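Archaemetzincin (Archaeoglobus fulgidus, PDB 3ZVS) is a probable zinc-dependent metalloprotease of the metzincin type that binds one catalytic and one apparently structural zinc ion and whose natural substrate is unknown. Local coordinates at residues Phe82-Leu94 with Glu114-Lys126. Residues are numbered along the deposited sequence; the frame is centred on the assembly and turned at random.
Sequences FGEAELGGARAVL and EAVHEIGHVLGLK. With ZN (zinc ion), chain D.
V122 sets its two methyls against the far end of the hairpin: CG2 packs on A92 CB at 3.6 Å, while CG1, anti to the backbone N (chi1 -178°), reaches G89 O and the A90 backbone. One turn back, E118 lies under both strands. Its CB faces the A92 methyl, and the bend at chi2 (-51°) carries the carboxylate across to strand 83-85, where OE2 comes to 3.6 Å from G83 CA and OE1 to 3.6 Å from A85 CB. A side chain on G83 would run into that carboxylate. Cut back to an alanine, E118 would lose the carboxylate that is the presumed proton acceptor, which would probably leave a gap beneath G83 and A85. A85 CB also presses on H121 CB at 3.4 Å. Nearer the N-terminal side of the segment, L94 forks over the helix, CD1 on E114 CB and CD2 on A115 CB.

At the turn, G88 N gives H121 O a nearly straight bond of 3.1 Å (167°) in the carbonyl plane; G124 N, in the Schellman motif ending the helix, shares that oxygen. H121 ND1 donates to L125 O, which helps fix the ring's rotation as NE2 binds zinc at 2.1 Å. H117 NE2 and H127 are further ligands. Edge strand 83-85 and its antiparallel neighbour 91-95 thus lie along the active-site helix of a metzincin, with its HExxH motif and third histidine.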
# COMPACT_ATOMS: atom_id res chain seq x y z
N PHE A 82 -3.75 -3.25 -6.49
CA PHE A 82 -2.50 -2.80 -5.91
C PHE A 82 -2.51 -2.90 -4.40
O PHE A 82 -1.47 -2.92 -3.74
CB PHE A 82 -2.20 -1.35 -6.29
CG PHE A 82 -1.97 -1.14 -7.76
CD1 PHE A 82 -0.84 -1.65 -8.38
CD2 PHE A 82 -2.85 -0.36 -8.53
CE1 PHE A 82 -0.59 -1.43 -9.73
CE2 PHE A 82 -2.61 -0.17 -9.87
CZ PHE A 82 -1.47 -0.70 -10.48
N GLY A 83 -3.70 -2.93 -3.81
CA GLY A 83 -3.82 -2.91 -2.37
C GLY A 83 -5.29 -3.02 -1.97
O GLY A 83 -6.19 -3.05 -2.81
N GLU A 84 -5.49 -3.04 -0.67
CA GLU A 84 -6.81 -3.01 -0.05
C GLU A 84 -6.66 -2.37 1.32
O GLU A 84 -5.65 -2.58 2.02
CB GLU A 84 -7.46 -4.40 0.07
CG GLU A 84 -8.97 -4.28 0.49
CD GLU A 84 -9.74 -5.58 0.57
OE1 GLU A 84 -9.18 -6.61 0.25
OE2 GLU A 84 -10.93 -5.54 0.96
N ALA A 85 -7.62 -1.54 1.70
CA ALA A 85 -7.58 -0.83 2.95
C ALA A 85 -8.92 -0.83 3.65
O ALA A 85 -9.98 -0.89 3.01
CB ALA A 85 -7.11 0.63 2.69
N GLU A 86 -8.87 -0.71 4.97
CA GLU A 86 -10.07 -0.42 5.76
C GLU A 86 -10.30 1.10 5.76
O GLU A 86 -9.52 1.83 6.37
CB GLU A 86 -9.88 -0.90 7.19
CG GLU A 86 -9.60 -2.38 7.29
CD GLU A 86 -9.32 -2.85 8.70
OE1 GLU A 86 -8.82 -2.06 9.52
OE2 GLU A 86 -9.63 -4.01 9.01
N LEU A 87 -11.35 1.57 5.09
CA LEU A 87 -11.61 3.01 5.01
C LEU A 87 -11.90 3.58 6.40
O LEU A 87 -12.87 3.18 7.05
CB LEU A 87 -12.78 3.27 4.06
CG LEU A 87 -13.10 4.75 3.87
CD1 LEU A 87 -12.11 5.49 3.00
CD2 LEU A 87 -14.50 4.92 3.28
N GLY A 88 -11.04 4.47 6.87
CA GLY A 88 -11.14 5.02 8.21
C GLY A 88 -10.93 4.02 9.34
O GLY A 88 -11.25 4.33 10.49
N GLY A 89 -10.37 2.85 9.02
CA GLY A 89 -10.09 1.78 9.98
C GLY A 89 -8.65 1.79 10.47
O GLY A 89 -8.09 2.82 10.84
N ALA A 90 -8.03 0.60 10.48
CA ALA A 90 -6.70 0.48 11.04
C ALA A 90 -5.66 -0.09 10.09
O ALA A 90 -4.47 0.21 10.25
CB ALA A 90 -6.76 -0.37 12.28
N ARG A 91 -6.11 -0.89 9.13
CA ARG A 91 -5.20 -1.76 8.37
C ARG A 91 -5.30 -1.57 6.86
O ARG A 91 -6.37 -1.28 6.32
CB ARG A 91 -5.54 -3.24 8.65
CG ARG A 91 -5.31 -3.63 10.08
CD ARG A 91 -5.85 -5.02 10.34
NE ARG A 91 -7.30 -5.04 10.44
CZ ARG A 91 -7.99 -6.02 11.00
NH1 ARG A 91 -7.35 -7.05 11.52
NH2 ARG A 91 -9.32 -5.97 11.04
N ALA A 92 -4.17 -1.74 6.16
CA ALA A 92 -4.15 -1.83 4.71
C ALA A 92 -3.06 -2.78 4.29
O ALA A 92 -2.18 -3.12 5.10
CB ALA A 92 -3.92 -0.46 4.08
N VAL A 93 -3.12 -3.19 3.03
CA VAL A 93 -2.09 -3.97 2.40
C VAL A 93 -1.76 -3.35 1.05
O VAL A 93 -2.62 -2.85 0.34
CB VAL A 93 -2.49 -5.46 2.28
CG1 VAL A 93 -3.70 -5.62 1.43
CG2 VAL A 93 -1.34 -6.29 1.71
N LEU A 94 -0.48 -3.34 0.75
CA LEU A 94 0.08 -2.92 -0.53
C LEU A 94 0.85 -4.10 -1.14
O LEU A 94 1.66 -4.72 -0.45
CB LEU A 94 1.06 -1.78 -0.30
CG LEU A 94 1.94 -1.41 -1.50
CD1 LEU A 94 1.17 -0.84 -2.68
CD2 LEU A 94 3.03 -0.42 -1.05
N GLU A 114 1.99 4.34 -4.04
CA GLU A 114 0.95 3.38 -3.76
C GLU A 114 0.81 3.10 -2.26
O GLU A 114 -0.29 2.85 -1.76
CB GLU A 114 1.17 2.12 -4.59
CG GLU A 114 1.05 2.41 -6.10
CD GLU A 114 -0.30 2.90 -6.47
OE1 GLU A 114 -1.17 2.04 -6.67
OE2 GLU A 114 -0.55 4.12 -6.51
N ALA A 115 1.92 3.16 -1.52
CA ALA A 115 1.82 3.09 -0.05
C ALA A 115 1.05 4.28 0.53
O ALA A 115 0.20 4.11 1.38
CB ALA A 115 3.23 3.02 0.58
N VAL A 116 1.38 5.48 0.07
CA VAL A 116 0.70 6.68 0.50
C VAL A 116 -0.79 6.58 0.21
O VAL A 116 -1.62 6.93 1.05
CB VAL A 116 1.34 7.89 -0.16
CG1 VAL A 116 0.50 9.16 0.08
CG2 VAL A 116 2.74 8.13 0.42
N HIS A 117 -1.13 6.09 -0.98
CA HIS A 117 -2.53 5.89 -1.38
C HIS A 117 -3.28 5.00 -0.37
O HIS A 117 -4.36 5.29 0.09
CB HIS A 117 -2.55 5.28 -2.78
CG HIS A 117 -3.92 5.04 -3.32
ND1 HIS A 117 -4.56 5.95 -4.13
CD2 HIS A 117 -4.79 4.01 -3.14
CE1 HIS A 117 -5.76 5.47 -4.46
NE2 HIS A 117 -5.91 4.29 -3.88
N GLU A 118 -2.68 3.85 -0.06
CA GLU A 118 -3.32 2.93 0.87
C GLU A 118 -3.50 3.55 2.25
O GLU A 118 -4.53 3.41 2.89
CB GLU A 118 -2.51 1.62 0.97
CG GLU A 118 -2.54 0.78 -0.30
CD GLU A 118 -3.92 0.54 -0.83
OE1 GLU A 118 -4.84 0.24 -0.03
OE2 GLU A 118 -4.12 0.64 -2.05
N ILE A 119 -2.48 4.20 2.75
CA ILE A 119 -2.55 4.80 4.07
C ILE A 119 -3.60 5.92 4.06
O ILE A 119 -4.34 6.07 5.01
CB ILE A 119 -1.15 5.29 4.54
CG1 ILE A 119 -0.23 4.11 4.81
CG2 ILE A 119 -1.24 6.15 5.78
CD1 ILE A 119 1.23 4.51 4.79
N GLY A 120 -3.69 6.67 2.97
CA GLY A 120 -4.73 7.68 2.86
C GLY A 120 -6.11 7.09 3.05
O GLY A 120 -6.94 7.71 3.71
N HIS A 121 -6.37 5.92 2.47
CA HIS A 121 -7.64 5.25 2.73
C HIS A 121 -7.84 4.91 4.20
O HIS A 121 -8.94 5.10 4.73
CB HIS A 121 -7.76 3.94 1.97
CG HIS A 121 -8.02 4.05 0.49
ND1 HIS A 121 -9.02 4.83 -0.06
CD2 HIS A 121 -7.47 3.37 -0.54
CE1 HIS A 121 -9.05 4.62 -1.38
NE2 HIS A 121 -8.11 3.76 -1.69
N VAL A 122 -6.80 4.43 4.88
CA VAL A 122 -6.95 4.11 6.30
C VAL A 122 -7.32 5.37 7.09
O VAL A 122 -8.10 5.30 8.05
CB VAL A 122 -5.68 3.44 6.90
CG1 VAL A 122 -5.93 3.08 8.37
CG2 VAL A 122 -5.32 2.19 6.12
N LEU A 123 -6.81 6.51 6.64
CA LEU A 123 -7.09 7.80 7.28
C LEU A 123 -8.43 8.39 6.87
O LEU A 123 -8.74 9.51 7.27
CB LEU A 123 -6.00 8.82 6.97
CG LEU A 123 -4.61 8.41 7.42
CD1 LEU A 123 -3.59 9.46 7.02
CD2 LEU A 123 -4.59 8.12 8.92
N GLY A 124 -9.18 7.69 6.04
CA GLY A 124 -10.57 8.02 5.78
C GLY A 124 -10.80 8.64 4.42
O GLY A 124 -11.94 9.02 4.12
N LEU A 125 -9.76 8.72 3.59
CA LEU A 125 -9.89 9.30 2.26
C LEU A 125 -10.39 8.30 1.23
O LEU A 125 -9.83 7.22 1.05
CB LEU A 125 -8.56 9.90 1.77
CG LEU A 125 -7.97 10.98 2.65
CD1 LEU A 125 -6.60 11.39 2.16
CD2 LEU A 125 -8.87 12.20 2.63
N LYS A 126 -11.47 8.67 0.55
CA LYS A 126 -11.94 7.94 -0.61
C LYS A 126 -11.17 8.33 -1.87
O LYS A 126 -10.34 9.25 -1.86
CB LYS A 126 -13.43 8.22 -0.82
CG LYS A 126 -14.28 7.78 0.35
CD LYS A 126 -15.79 7.98 0.10
CE LYS A 126 -16.53 8.06 1.44
NZ LYS A 126 -16.12 9.26 2.28
ZN ZN D . -7.67 3.21 -3.63